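Local coordinates for protein vinylacetyl-CoA Delta-isomerase (Nitrosopumilus maritimus SCM1, PDB 6VJR) that probably acts as a 4-hydroxybutyryl-CoA dehydratase with vinylacetyl-CoA Delta-isomerase activity, using bound FAD, a [4Fe-4S] cluster and an iron ion, at residues A[308-313]-A[381-386]; A[300-305]-A[425-430]. All coordinates share one frame; numbering follows the deposited sequence.

Interaction 1: A[308-313]-A[381-386]. With FAD (flavin-adenine dinucleotide), chain V.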
loop_
_atom_site.group_PDB
_atom_site.type_symbol
_atom_site.label_atom_id
_atom_site.label_comp_id
_atom_site.label_asym_id
_atom_site.label_seq_id
_atom_site.Cartn_x
_atom_site.Cartn_y
_atom_site.Cartn_z
ATOM N N ALA A 308 21.935 4.358 -3.955
ATOM C CA ALA A 308 22.933 3.303 -4.143
ATOM C C ALA A 308 24.318 3.817 -3.772
ATOM O O ALA A 308 25.140 3.077 -3.217
ATOM C CB ALA A 308 22.905 2.757 -5.551
ATOM N N THR A 309 24.574 5.093 -4.111
ATOM C CA THR A 309 25.861 5.690 -3.772
ATOM C C THR A 309 26.050 5.785 -2.260
ATOM O O THR A 309 27.125 5.439 -1.776
ATOM C CB THR A 309 26.043 7.022 -4.466
ATOM O OG1 THR A 309 25.993 6.867 -5.885
ATOM C CG2 THR A 309 27.326 7.700 -4.049
ATOM N N ILE A 310 25.064 6.331 -1.538
ATOM C CA ILE A 310 25.237 6.448 -0.086
ATOM C C ILE A 310 25.390 5.066 0.571
ATOM O O ILE A 310 26.166 4.897 1.510
ATOM C CB ILE A 310 24.171 7.352 0.563
ATOM C CG1 ILE A 310 24.487 7.655 2.014
ATOM C CG2 ILE A 310 22.769 6.751 0.475
ATOM C CD1 ILE A 310 25.813 8.337 2.277
ATOM N N ALA A 311 24.671 4.046 0.104
ATOM C CA ALA A 311 24.821 2.690 0.624
ATOM C C ALA A 311 26.264 2.206 0.468
ATOM O O ALA A 311 26.855 1.636 1.393
ATOM C CB ALA A 311 23.854 1.715 -0.014
ATOM N N ASP A 312 26.852 2.468 -0.708
ATOM C CA ASP A 312 28.243 2.156 -0.993
ATOM C C ASP A 312 29.184 2.879 -0.031
ATOM O O ASP A 312 30.008 2.237 0.639
ATOM C CB ASP A 312 28.480 2.517 -2.449
ATOM C CG ASP A 312 29.898 2.453 -2.949
ATOM O OD1 ASP A 312 30.757 2.177 -2.133
ATOM O OD2 ASP A 312 30.116 2.714 -4.165
ATOM N N TYR A 313 28.985 4.192 0.125
ATOM C CA TYR A 313 29.840 4.993 0.997
ATOM C C TYR A 313 29.724 4.558 2.464
ATOM O O TYR A 313 30.682 4.722 3.245
ATOM C CB TYR A 313 29.430 6.453 0.837
ATOM C CG TYR A 313 29.795 7.125 -0.482
ATOM C CD1 TYR A 313 30.705 6.556 -1.377
ATOM C CD2 TYR A 313 29.331 8.408 -0.751
ATOM C CE1 TYR A 313 31.057 7.228 -2.529
ATOM C CE2 TYR A 313 29.728 9.094 -1.881
ATOM C CZ TYR A 313 30.630 8.520 -2.745
ATOM O OH TYR A 313 30.968 9.221 -3.881
ATOM N N GLN A 381 15.467 7.896 1.849
ATOM C CA GLN A 381 15.816 8.408 3.165
ATOM C C GLN A 381 16.166 7.261 4.105
ATOM O O GLN A 381 17.068 7.400 4.919
ATOM C CB GLN A 381 14.687 9.243 3.749
ATOM C CG GLN A 381 14.446 10.521 2.972
ATOM C CD GLN A 381 13.614 11.512 3.753
ATOM O OE1 GLN A 381 13.126 11.223 4.862
ATOM N NE2 GLN A 381 13.502 12.714 3.208
ATOM N N ASP A 382 15.456 6.139 4.005
ATOM C CA ASP A 382 15.814 4.944 4.801
ATOM C C ASP A 382 17.270 4.543 4.524
ATOM O O ASP A 382 18.124 4.373 5.417
ATOM C CB ASP A 382 14.872 3.808 4.454
ATOM C CG ASP A 382 15.089 2.469 5.158
ATOM O OD1 ASP A 382 16.071 2.329 5.970
ATOM O OD2 ASP A 382 14.276 1.546 4.902
ATOM N N ILE A 383 17.599 4.408 3.228
ATOM C CA ILE A 383 18.936 3.954 2.852
ATOM C C ILE A 383 20.006 4.954 3.296
ATOM O O ILE A 383 21.114 4.566 3.640
ATOM C CB ILE A 383 18.977 3.673 1.340
ATOM C CG1 ILE A 383 18.031 2.515 0.981
ATOM C CG2 ILE A 383 20.405 3.411 0.895
ATOM C CD1 ILE A 383 17.737 2.335 -0.466
ATOM N N ALA A 384 19.706 6.255 3.252
ATOM C CA ALA A 384 20.715 7.282 3.539
ATOM C C ALA A 384 21.144 7.307 5.009
ATOM O O ALA A 384 22.323 7.545 5.315
ATOM C CB ALA A 384 20.182 8.617 3.133
ATOM N N GLY A 385 20.197 7.106 5.918
ATOM C CA GLY A 385 20.473 7.301 7.343
ATOM C C GLY A 385 20.165 8.719 7.834
ATOM O O GLY A 385 19.782 9.616 7.072
ATOM N N GLY A 386 20.307 8.895 9.161
ATOM C CA GLY A 386 19.930 10.138 9.802
ATOM C C GLY A 386 20.662 11.389 9.326
ATOM O O GLY A 386 20.126 12.515 9.448
HETATM P PA FAD V . 22.671 4.052 9.148
HETATM O O1A FAD V . 22.941 3.066 10.218
HETATM O O2A FAD V . 23.795 4.514 8.287
HETATM O O5B FAD V . 21.472 3.451 8.306
HETATM C C5B FAD V . 21.377 3.710 6.882
HETATM C C4B FAD V . 20.801 2.497 6.193
HETATM O O4B FAD V . 21.791 1.445 6.248
HETATM C C3B FAD V . 19.520 1.903 6.834
HETATM O O3B FAD V . 18.670 1.349 5.827
HETATM C C2B FAD V . 20.073 0.784 7.758
HETATM O O2B FAD V . 19.187 -0.279 8.054
HETATM C C1B FAD V . 21.255 0.302 6.924
HETATM N N9A FAD V . 22.308 -0.355 7.680
HETATM C C8A FAD V . 23.200 0.217 8.549
HETATM N N7A FAD V . 24.045 -0.642 9.074
HETATM C C5A FAD V . 23.693 -1.856 8.527
HETATM C C6A FAD V . 24.237 -3.147 8.675
HETATM N N6A FAD V . 25.290 -3.407 9.442
HETATM N N1A FAD V . 23.639 -4.166 8.007
HETATM C C2A FAD V . 22.593 -3.856 7.227
HETATM N N3A FAD V . 21.997 -2.685 7.013
HETATM C C4A FAD V . 22.621 -1.697 7.661
HETATM N N1 FAD V . 20.291 9.025 18.393
HETATM C C2 FAD V . 20.604 9.289 19.699
HETATM O O2 FAD V . 21.404 8.614 20.347
HETATM N N3 FAD V . 20.019 10.363 20.335
HETATM C C4 FAD V . 19.081 11.224 19.835
HETATM O O4 FAD V . 18.686 12.200 20.482
HETATM C C4X FAD V . 18.822 11.004 18.449
HETATM N N5 FAD V . 17.967 11.838 17.833
HETATM C C5X FAD V . 17.858 11.746 16.461
HETATM C C6 FAD V . 17.148 12.711 15.737
HETATM C C7 FAD V . 17.080 12.679 14.343
HETATM C C7M FAD V . 16.396 13.786 13.581
HETATM C C8 FAD V . 17.510 11.538 13.663
HETATM C C8M FAD V . 17.442 11.444 12.166
HETATM C C9 FAD V . 18.220 10.578 14.358
HETATM C C9A FAD V . 18.395 10.656 15.758
HETATM N N10 FAD V . 19.136 9.710 16.473
HETATM C C10 FAD V . 19.465 9.891 17.805
HETATM C "C1'" FAD V . 19.917 8.731 15.700
HETATM C "C2'" FAD V . 19.185 7.520 15.156
HETATM O "O2'" FAD V . 19.078 6.575 16.215
HETATM C "C3'" FAD V . 19.974 6.951 13.991
HETATM O "O3'" FAD V . 19.765 7.854 12.918
HETATM C "C4'" FAD V . 19.599 5.507 13.633
HETATM O "O4'" FAD V . 20.027 4.557 14.602
HETATM C "C5'" FAD V . 20.119 5.108 12.271
HETATM O "O5'" FAD V . 21.573 5.194 12.318
HETATM P P FAD V . 22.321 6.034 11.185
HETATM O O1P FAD V . 21.780 7.381 11.114
HETATM O O2P FAD V . 23.768 5.858 11.441
HETATM O O3P FAD V . 21.972 5.351 9.809
#

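Interaction 2: A[300-305]-A[425-430]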
loop_
_atom_site.group_PDB
_atom_site.type_symbol
_atom_site.label_atom_id
_atom_site.label_comp_id
_atom_site.label_asym_id
_atom_site.label_seq_id
_atom_site.Cartn_x
_atom_site.Cartn_y
_atom_site.Cartn_z
ATOM N N GLY A 300 13.737 9.938 -10.843
ATOM C CA GLY A 300 13.781 8.682 -10.118
ATOM C C GLY A 300 15.106 7.961 -10.313
ATOM O O GLY A 300 15.671 7.443 -9.355
ATOM N N ASP A 301 15.609 7.936 -11.567
ATOM C CA ASP A 301 16.889 7.296 -11.858
ATOM C C ASP A 301 18.020 7.947 -11.052
ATOM O O ASP A 301 18.878 7.276 -10.478
ATOM C CB ASP A 301 17.196 7.427 -13.348
ATOM C CG ASP A 301 16.286 6.618 -14.267
ATOM O OD1 ASP A 301 15.770 5.574 -13.819
ATOM O OD2 ASP A 301 16.099 7.046 -15.469
ATOM N N VAL A 302 18.015 9.272 -10.974
ATOM C CA VAL A 302 18.996 10.023 -10.183
ATOM C C VAL A 302 18.882 9.658 -8.698
ATOM O O VAL A 302 19.893 9.403 -8.058
ATOM C CB VAL A 302 18.842 11.540 -10.416
ATOM C CG1 VAL A 302 19.712 12.338 -9.458
ATOM C CG2 VAL A 302 19.118 11.934 -11.854
ATOM N N LEU A 303 17.670 9.664 -8.141
ATOM C CA LEU A 303 17.458 9.384 -6.726
ATOM C C LEU A 303 17.893 7.964 -6.369
ATOM O O LEU A 303 18.480 7.703 -5.338
ATOM C CB LEU A 303 16.026 9.740 -6.379
ATOM C CG LEU A 303 15.722 9.693 -4.881
ATOM C CD1 LEU A 303 16.675 10.465 -4.055
ATOM C CD2 LEU A 303 14.288 10.217 -4.679
ATOM N N ILE A 304 17.588 7.015 -7.257
ATOM C CA ILE A 304 17.998 5.631 -7.072
ATOM C C ILE A 304 19.529 5.561 -7.043
ATOM O O ILE A 304 20.159 4.947 -6.183
ATOM C CB ILE A 304 17.405 4.749 -8.169
ATOM C CG1 ILE A 304 15.905 4.620 -8.033
ATOM C CG2 ILE A 304 18.125 3.405 -8.211
ATOM C CD1 ILE A 304 15.229 4.064 -9.268
ATOM N N GLY A 305 20.156 6.247 -7.998
ATOM C CA GLY A 305 21.594 6.331 -8.039
ATOM C C GLY A 305 22.181 6.952 -6.761
ATOM O O GLY A 305 23.230 6.509 -6.287
ATOM N N LEU A 425 24.557 12.993 0.303
ATOM C CA LEU A 425 23.498 13.214 1.278
ATOM C C LEU A 425 22.696 14.483 0.983
ATOM O O LEU A 425 21.458 14.471 1.038
ATOM C CB LEU A 425 24.058 13.220 2.700
ATOM C CG LEU A 425 24.577 11.877 3.232
ATOM C CD1 LEU A 425 25.486 12.080 4.399
ATOM C CD2 LEU A 425 23.402 11.013 3.636
ATOM N N ARG A 426 23.403 15.563 0.645
ATOM C CA ARG A 426 22.732 16.820 0.266
ATOM C C ARG A 426 21.857 16.630 -0.977
ATOM O O ARG A 426 20.802 17.226 -1.084
ATOM C CB ARG A 426 23.727 17.970 0.085
ATOM C CG ARG A 426 24.288 18.429 1.433
ATOM C CD ARG A 426 23.216 19.051 2.298
ATOM N NE ARG A 426 23.842 19.768 3.402
ATOM C CZ ARG A 426 23.374 19.766 4.674
ATOM N NH1 ARG A 426 22.143 19.371 4.900
ATOM N NH2 ARG A 426 24.128 20.249 5.651
ATOM N N LEU A 427 22.320 15.840 -1.964
ATOM C CA LEU A 427 21.508 15.557 -3.132
ATOM C C LEU A 427 20.181 14.897 -2.733
ATOM O O LEU A 427 19.093 15.298 -3.210
ATOM C CB LEU A 427 22.262 14.817 -4.222
ATOM C CG LEU A 427 21.462 14.554 -5.493
ATOM C CD1 LEU A 427 21.030 15.830 -6.190
ATOM C CD2 LEU A 427 22.263 13.672 -6.420
ATOM N N ILE A 428 20.267 13.885 -1.864
ATOM C CA ILE A 428 19.061 13.197 -1.384
ATOM C C ILE A 428 18.144 14.170 -0.644
ATOM O O ILE A 428 16.940 14.191 -0.897
ATOM C CB ILE A 428 19.411 11.952 -0.555
ATOM C CG1 ILE A 428 20.165 10.943 -1.404
ATOM C CG2 ILE A 428 18.136 11.331 -0.002
ATOM C CD1 ILE A 428 20.764 9.775 -0.630
ATOM N N GLU A 429 18.704 14.993 0.245
ATOM C CA GLU A 429 17.914 16.006 0.939
ATOM C C GLU A 429 17.210 16.944 -0.050
ATOM O O GLU A 429 16.030 17.244 0.060
ATOM C CB GLU A 429 18.813 16.777 1.906
ATOM C CG GLU A 429 18.069 17.763 2.793
ATOM C CD GLU A 429 18.923 18.873 3.446
ATOM O OE1 GLU A 429 20.056 19.131 2.953
ATOM O OE2 GLU A 429 18.483 19.490 4.454
ATOM N N ASN A 430 17.953 17.384 -1.060
ATOM C CA ASN A 430 17.440 18.310 -2.050
ATOM C C ASN A 430 16.244 17.750 -2.813
ATOM O O ASN A 430 15.322 18.484 -3.135
ATOM C CB ASN A 430 18.570 18.661 -3.018
ATOM C CG ASN A 430 18.167 19.390 -4.277
ATOM O OD1 ASN A 430 17.854 20.589 -4.272
ATOM N ND2 ASN A 430 18.121 18.653 -5.360
#

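Interaction 1: A[308-313]-A[381-386]
Ile310 and Ile383 lie alongside each other, their side chains running antiparallel, and join helix 295-314 to the end of helix 372-384 through apolar contacts alone. Two isoleucine CG2 methyls pack on each other and on Ala311 and Ala384. Ile310 CG2 lies 3.7 Å from Ala384 CA and so sits on the backbone of the second helix. Ile383 CG2, anti to its own backbone N, reaches Ala311 CB at 3.9 Å and also meets Ile310 CG2 at 4.1 Å. The flanks are covered by Leu425 and Ile428 of helix 418-432, which touch Ile310, and by Ile326 of helix 320-345, which touches Ile383. With only an alanine at Ile310, the surface of Ala384 is likely to lose its cover from this helix, and Ile383 CG2 to keep Ala311 CB as its remaining partner across the pair.

Two hydrogen bonds join segment 381-386 to the flavin-adenine dinucleotide. The ribose hydroxyl O3B donates to Asp382 OD1 over 2.8 Å, while Asp382 OD2 forms a salt bridge with Lys325. Gly386 N donates to the phosphate oxygen O1P at 2.9 Å, with an N-H...O angle of 155°. Between them Gly385 leaves the helix with phi 91°, and a CB there would collide with the pyrophosphate oxygen O3P. Apolar contact thus joins the helices, while a carboxylate and a backbone N-H, at and just past the helix end, bond ribose and phosphate.

Interaction 2: A[300-305]-A[425-430]
Contact between 300-305 and 425-430 is plain hydrophobic packing of two buried helices, 295-314 and 418-432, within the mostly helical C-terminal region that belongs to the acyl-CoA dehydrogenase clan. The evidence is two methyl-to-methyl pairs, with no hydrogen bond crossing between the segments. Val302 CG1 meets Leu427 CD2 at 4.2 Å, the two side chains crossing at about a right angle. Leu427 carries CG anti to the backbone N (chi1 -177°), which extends the isobutyl group toward the valine. One residue further along each helix, Leu303 CD1 approaches Ile428 CG2 at 4.4 Å; here the backbones are nearest, with Leu303 CA and Ile428 CA 6.8 Å apart. Both pairs are at loose van der Waals distance, and the buried area is modest, 123 Å² in all.

Other elements complete the packing. Leu303 also rests on Ile376 and Ala380 of helix 372-384, and Val302 and Leu427 are covered by Leu474 and Ala471 of a neighbouring subunit, respectively.

Charges keep to the far side of helix 418-432. Arg426 NH1 forms a salt bridge with Glu429 OE1 at 2.9 Å, the nitrogen standing 41° out of the carboxylate plane, and Glu429 OE1 also pairs with Arg236. Polar groups therefore compensate one another away from the seam, and these two segments meet through apolar contact.

Helix 295-314 serves both contacts, its 300-305 part facing 425-430 and its 308-313 part facing 381-386, with centres 10 Å apart. They share one apolar layer: Ile428 CD1 lies 3.8 Å from Ile310 CG2 and 4.0 Å from Ala384 CB, while Leu425 CD2 is 3.8 Å from Ile310 CD1. Along the chain, interaction 1 is nested inside the loop closed by interaction 2. Only interaction 1 bonds directly to FAD; in interaction 2 the side chain of Ile428 stays about 10 Å from that cofactor, and Val302 about 12 Å from the iron-sulfur cluster. Interaction 2 thus packs behind the helix end that contributes to the FAD site, which a second subunit completes.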